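Local structure of glucosamine--fructose-6-phosphate aminotransferase [isomerizing] (Francisella tularensis subsp. tularensis, 3TBF) at residues A89-Y94 / D116-S120; A175-L179 / Y196-L200. The protein converts fructose 6-phosphate and glutamine to glucosamine 6-phosphate, with its C-terminal part probably carrying the isomerase activity. All blocks are in the same frame, centred on the assembly; numbering follows the deposited sequence.

Contact 1: residues A89-Y94 / D116-S120; sequences ASEIRY and DTLES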
loop_
_atom_site.group_PDB
_atom_site.type_symbol
_atom_site.label_atom_id
_atom_site.label_comp_id
_atom_site.label_asym_id
_atom_site.label_seq_id
_atom_site.Cartn_x
_atom_site.Cartn_y
_atom_site.Cartn_z
ATOM N N ALA A 89 -7.569 -8.668 -0.354
ATOM C CA ALA A 89 -8.813 -9.401 -0.226
ATOM C C ALA A 89 -9.552 -9.157 1.110
ATOM O O ALA A 89 -10.751 -9.123 1.131
ATOM C CB ALA A 89 -8.526 -10.859 -0.378
ATOM N N SER A 90 -8.853 -9.060 2.224
ATOM C CA SER A 90 -9.547 -8.881 3.477
ATOM C C SER A 90 -10.152 -7.516 3.619
ATOM O O SER A 90 -10.999 -7.324 4.500
ATOM C CB SER A 90 -8.614 -9.111 4.635
ATOM O OG SER A 90 -7.666 -8.066 4.730
ATOM N N GLU A 91 -9.781 -6.577 2.747
ATOM C CA GLU A 91 -10.423 -5.253 2.748
ATOM C C GLU A 91 -11.553 -5.159 1.744
ATOM O O GLU A 91 -12.640 -4.658 2.118
ATOM C CB GLU A 91 -9.411 -4.162 2.493
ATOM C CG GLU A 91 -8.498 -3.995 3.686
ATOM C CD GLU A 91 -9.198 -3.245 4.843
ATOM O OE1 GLU A 91 -9.921 -2.290 4.512
ATOM O OE2 GLU A 91 -9.053 -3.592 6.045
ATOM N N ILE A 92 -11.352 -5.623 0.502
ATOM C CA ILE A 92 -12.400 -5.464 -0.493
ATOM C C ILE A 92 -13.601 -6.300 -0.129
ATOM O O ILE A 92 -14.746 -5.958 -0.459
ATOM C CB ILE A 92 -11.953 -5.768 -1.938
ATOM C CG1 ILE A 92 -12.977 -5.250 -2.951
ATOM C CG2 ILE A 92 -11.678 -7.242 -2.186
ATOM C CD1 ILE A 92 -12.504 -5.613 -4.401
ATOM N N ARG A 93 -13.358 -7.390 0.577
ATOM C CA ARG A 93 -14.445 -8.323 0.951
ATOM C C ARG A 93 -15.576 -7.652 1.732
ATOM O O ARG A 93 -16.752 -7.902 1.503
ATOM C CB ARG A 93 -13.866 -9.428 1.812
ATOM C CG ARG A 93 -14.844 -10.402 2.234
ATOM C CD ARG A 93 -14.235 -11.445 3.131
ATOM N NE ARG A 93 -15.267 -12.382 3.575
ATOM C CZ ARG A 93 -15.016 -13.381 4.398
ATOM N NH1 ARG A 93 -13.781 -13.564 4.813
ATOM N NH2 ARG A 93 -15.979 -14.185 4.801
ATOM N N TYR A 94 -15.182 -6.795 2.665
ATOM C CA TYR A 94 -16.116 -6.115 3.551
ATOM C C TYR A 94 -16.367 -4.677 3.182
ATOM O O TYR A 94 -17.105 -4.027 3.855
ATOM C CB TYR A 94 -15.583 -6.174 4.962
ATOM C CG TYR A 94 -15.421 -7.581 5.484
ATOM C CD1 TYR A 94 -14.151 -8.093 5.762
ATOM C CD2 TYR A 94 -16.525 -8.404 5.689
ATOM C CE1 TYR A 94 -13.973 -9.384 6.195
ATOM C CE2 TYR A 94 -16.367 -9.722 6.152
ATOM C CZ TYR A 94 -15.083 -10.196 6.392
ATOM O OH TYR A 94 -14.912 -11.478 6.848
ATOM N N ASP A 116 -10.449 -15.158 2.301
ATOM C CA ASP A 116 -10.858 -13.824 1.885
ATOM C C ASP A 116 -10.913 -13.634 0.355
ATOM O O ASP A 116 -11.845 -13.023 -0.181
ATOM C CB ASP A 116 -9.922 -12.794 2.510
ATOM C CG ASP A 116 -10.145 -12.627 4.040
ATOM O OD1 ASP A 116 -11.297 -12.773 4.532
ATOM O OD2 ASP A 116 -9.149 -12.316 4.740
ATOM N N THR A 117 -9.911 -14.129 -0.329
ATOM C CA THR A 117 -9.933 -14.164 -1.774
ATOM C C THR A 117 -11.138 -14.927 -2.323
ATOM O O THR A 117 -11.875 -14.427 -3.193
ATOM C CB THR A 117 -8.661 -14.809 -2.312
ATOM O OG1 THR A 117 -7.551 -14.152 -1.702
ATOM C CG2 THR A 117 -8.567 -14.632 -3.796
ATOM N N LEU A 118 -11.338 -16.140 -1.820
ATOM C CA LEU A 118 -12.484 -16.940 -2.232
ATOM C C LEU A 118 -13.788 -16.238 -1.928
ATOM O O LEU A 118 -14.688 -16.226 -2.755
ATOM C CB LEU A 118 -12.466 -18.281 -1.514
ATOM C CG LEU A 118 -13.612 -19.211 -1.816
ATOM C CD1 LEU A 118 -13.662 -19.572 -3.273
ATOM C CD2 LEU A 118 -13.458 -20.457 -0.954
ATOM N N GLU A 119 -13.917 -15.638 -0.755
ATOM C CA GLU A 119 -15.162 -14.943 -0.475
ATOM C C GLU A 119 -15.324 -13.635 -1.285
ATOM O O GLU A 119 -16.439 -13.213 -1.528
ATOM C CB GLU A 119 -15.274 -14.675 1.012
ATOM C CG GLU A 119 -15.373 -15.950 1.844
ATOM C CD GLU A 119 -16.690 -16.681 1.613
ATOM O OE1 GLU A 119 -17.674 -16.028 1.150
ATOM O OE2 GLU A 119 -16.709 -17.916 1.890
ATOM N N SER A 120 -14.225 -12.986 -1.693
ATOM C CA SER A 120 -14.307 -11.862 -2.631
ATOM C C SER A 120 -14.804 -12.353 -3.972
ATOM O O SER A 120 -15.597 -11.681 -4.625
ATOM C CB SER A 120 -12.960 -11.162 -2.811
ATOM O OG SER A 120 -12.580 -10.531 -1.614
#

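Contact 2: residues A175-L179 / Y196-L200; sequences AIFTL and YTEEL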
loop_
_atom_site.group_PDB
_atom_site.type_symbol
_atom_site.label_atom_id
_atom_site.label_comp_id
_atom_site.label_asym_id
_atom_site.label_seq_id
_atom_site.Cartn_x
_atom_site.Cartn_y
_atom_site.Cartn_z
ATOM N N ALA A 175 2.456 -12.123 -16.641
ATOM C CA ALA A 175 3.125 -11.612 -17.845
ATOM C C ALA A 175 2.537 -12.195 -19.106
ATOM O O ALA A 175 2.376 -11.483 -20.091
ATOM C CB ALA A 175 4.626 -11.939 -17.857
ATOM N N ILE A 176 2.251 -13.488 -19.082
ATOM C CA ILE A 176 1.660 -14.153 -20.229
ATOM C C ILE A 176 0.244 -13.614 -20.493
ATOM O O ILE A 176 -0.074 -13.261 -21.603
ATOM C CB ILE A 176 1.610 -15.684 -20.016
ATOM C CG1 ILE A 176 3.007 -16.262 -20.154
ATOM C CG2 ILE A 176 0.621 -16.376 -20.983
ATOM C CD1 ILE A 176 3.096 -17.640 -19.520
ATOM N N PHE A 177 -0.582 -13.560 -19.463
ATOM C CA PHE A 177 -1.872 -12.881 -19.497
ATOM C C PHE A 177 -1.778 -11.442 -20.058
ATOM O O PHE A 177 -2.580 -11.045 -20.894
ATOM C CB PHE A 177 -2.477 -12.874 -18.073
ATOM C CG PHE A 177 -3.692 -12.021 -17.932
ATOM C CD1 PHE A 177 -4.850 -12.374 -18.559
ATOM C CD2 PHE A 177 -3.674 -10.885 -17.162
ATOM C CE1 PHE A 177 -5.989 -11.599 -18.443
ATOM C CE2 PHE A 177 -4.810 -10.104 -17.041
ATOM C CZ PHE A 177 -5.974 -10.480 -17.682
ATOM N N THR A 178 -0.796 -10.668 -19.621
ATOM C CA THR A 178 -0.619 -9.334 -20.183
ATOM C C THR A 178 -0.493 -9.414 -21.679
ATOM O O THR A 178 -1.149 -8.644 -22.366
ATOM C CB THR A 178 0.606 -8.627 -19.622
ATOM O OG1 THR A 178 0.379 -8.363 -18.247
ATOM C CG2 THR A 178 0.849 -7.324 -20.282
ATOM N N LEU A 179 0.323 -10.340 -22.197
ATOM C CA LEU A 179 0.540 -10.388 -23.654
ATOM C C LEU A 179 -0.688 -10.936 -24.411
ATOM O O LEU A 179 -1.041 -10.453 -25.494
ATOM C CB LEU A 179 1.804 -11.156 -24.003
ATOM C CG LEU A 179 3.100 -10.610 -23.382
ATOM C CD1 LEU A 179 4.311 -11.552 -23.632
ATOM C CD2 LEU A 179 3.459 -9.260 -23.902
ATOM N N TYR A 196 8.646 -9.694 -26.682
ATOM C CA TYR A 196 8.387 -9.896 -25.263
ATOM C C TYR A 196 8.152 -11.372 -24.896
ATOM O O TYR A 196 8.543 -11.793 -23.817
ATOM C CB TYR A 196 7.231 -9.021 -24.817
ATOM C CG TYR A 196 7.472 -7.571 -25.111
ATOM C CD1 TYR A 196 8.659 -6.959 -24.721
ATOM C CD2 TYR A 196 6.547 -6.816 -25.796
ATOM C CE1 TYR A 196 8.898 -5.648 -24.983
ATOM C CE2 TYR A 196 6.798 -5.482 -26.086
ATOM C CZ TYR A 196 7.968 -4.918 -25.664
ATOM O OH TYR A 196 8.270 -3.613 -25.932
ATOM N N THR A 197 7.582 -12.158 -25.810
ATOM C CA THR A 197 7.501 -13.579 -25.595
ATOM C C THR A 197 8.917 -14.179 -25.461
ATOM O O THR A 197 9.141 -15.016 -24.584
ATOM C CB THR A 197 6.736 -14.296 -26.708
ATOM O OG1 THR A 197 5.447 -13.711 -26.861
ATOM C CG2 THR A 197 6.503 -15.746 -26.348
ATOM N N GLU A 198 9.858 -13.752 -26.305
ATOM C CA GLU A 198 11.245 -14.233 -26.211
ATOM C C GLU A 198 11.880 -13.822 -24.913
ATOM O O GLU A 198 12.658 -14.555 -24.355
ATOM C CB GLU A 198 12.143 -13.776 -27.390
ATOM C CG GLU A 198 11.776 -14.469 -28.734
ATOM C CD GLU A 198 11.887 -16.065 -28.729
ATOM O OE1 GLU A 198 13.038 -16.590 -28.601
ATOM O OE2 GLU A 198 10.844 -16.789 -28.888
ATOM N N GLU A 199 11.555 -12.635 -24.428
ATOM C CA GLU A 199 12.061 -12.222 -23.158
ATOM C C GLU A 199 11.560 -13.138 -22.014
ATOM O O GLU A 199 12.307 -13.429 -21.094
ATOM C CB GLU A 199 11.690 -10.749 -22.917
ATOM C CG GLU A 199 11.907 -10.288 -21.501
ATOM C CD GLU A 199 11.688 -8.755 -21.286
ATOM O OE1 GLU A 199 11.239 -8.007 -22.217
ATOM O OE2 GLU A 199 11.959 -8.331 -20.137
ATOM N N LEU A 200 10.304 -13.564 -22.059
ATOM C CA LEU A 200 9.784 -14.489 -21.052
ATOM C C LEU A 200 10.550 -15.802 -21.161
ATOM O O LEU A 200 10.953 -16.356 -20.157
ATOM C CB LEU A 200 8.278 -14.740 -21.209
ATOM C CG LEU A 200 7.336 -13.558 -20.951
ATOM C CD1 LEU A 200 5.814 -13.961 -20.969
ATOM C CD2 LEU A 200 7.671 -12.765 -19.648
#

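Contact 1: residues A89-Y94 / D116-S120
Arg93 reaches back along helix 115-124 to Asp116, near the N-terminal end of that helix. Its CB sits 3.8 Å from Ser120 OG. CG lies anti to the backbone N (chi1 -180°), and the chain runs on fully extended to NE. CD passes Asp116 OD1 and Glu119 CB. Arg93 NE comes to 3.4 Å from Glu119 CB, which lies over one face of the guanidinium, toward its rim. Over the centre of the opposite face is Tyr94 OH; its angle to NH1 is too poor for a hydrogen bond. The polar contact is a salt bridge from Arg93 NH1 to Asp116 OD1 at 2.6 Å. The oxygen lies in the guanidinium plane and is met nearly along its C-O axis, yet the N-H...O angle is only 141°, so the bond is not straight, and the two flat groups are turned 60° apart. Arg93 NH2 runs beside Glu119 CG at 3.5 Å. Glu119 OE1 is well out of the guanidinium plane, so that pair is one of charges alone; Glu119 OE2 forms a salt bridge with Arg122.

Ala89 CB packs 3.6 Å from Thr117 N, while Ser90 CB touches Asp116 OD2 at 3.3 Å. Ser120 OG turns back to Asp116 O, which also accepts from Ser120 N on the opposite face of its carbonyl plane. Ile92 CG2 rests 3.5 Å from Ser120 OG. Ala89, Ile92 and Ser120 also touch Val60 on strand 56-61, placing the contact on one side of the parallel sheet of the first SIS domain. Ser90 OG is bonded to Glu264 of the second subunit. Asp116 takes the one direct bond, and Glu119, itself paired with Arg122, adds a more distant attraction; together they probably hold the extended arginine in place.

Contact 2: residues A175-L179 / Y196-L200
This is a buried apolar contact between two nearly antiparallel helices, 165-184 and 190-201. The axes of the short segments are 169° apart in direction and approach to 10.9 Å. At that spacing the leucines do most of the bridging, and no hydrogen bond crosses the gap.

Leu200 supplies most of the contact from its helix. Leu200 CD2 meets Ala175 CB at 3.6 Å. The other methyl, Leu200 CD1, lies 3.7 Å from Ile176 CG1, where the two side chains cross obliquely. Leu200 CD1 also meets Leu179 CD1 at 3.9 Å, the two leucines reaching toward each other tip to tip. In Leu200, chi1 of -66° puts CG anti to the carbonyl carbon, and with chi2 near 180° the methyls reach helix 165-184.

The two helices are joined by a short connection and form a helical hairpin. Helix 165-184 falls largely in the first SIS domain and follows the last strand of its parallel sheet, 149-152. Helix 190-201 comes after it in the chain, ahead of the first strand of the second sheet.

Leu179 fills the other end of the contact. Leu179 CD2 lies 3.9 Å from Tyr196 CB, and the two side chains cross at about a right angle. The tyrosine ring leads away from the leucine and stacks edge-to-face with Tyr79. Leu179 CD1 comes to 4.0 Å from both Thr197 N and Thr197 OG1. The hydroxyl is hydrogen-bonded to Ile193 O, within its own helix. Leu179 and Thr197 both touch Ile38, and Ala175 and Leu200 both touch Phe334, a loop residue.

Overall arrangement
Contacts 1 and 2 occupy separate regions of the same chain. Their centres are 29 Å apart and their nearest atoms about 14 Å apart, so they do not touch. They follow in series, with 89-94 and 116-120 paired before 175-179 and 196-200. Contact 1 is partly buried, its centre about 20 Å from the chain centre. Contact 2 is buried, its centre about 15 Å from that point, with no other chain on its segments. A charged pair marks the first, and methyl groups make the second. Helix 63-80 of the same chain backs contact 2 through Tyr79, which meets Tyr196. The second subunit's copy of that helix supplies Tyr74, hydrogen-bonded to Glu91 beside contact 1.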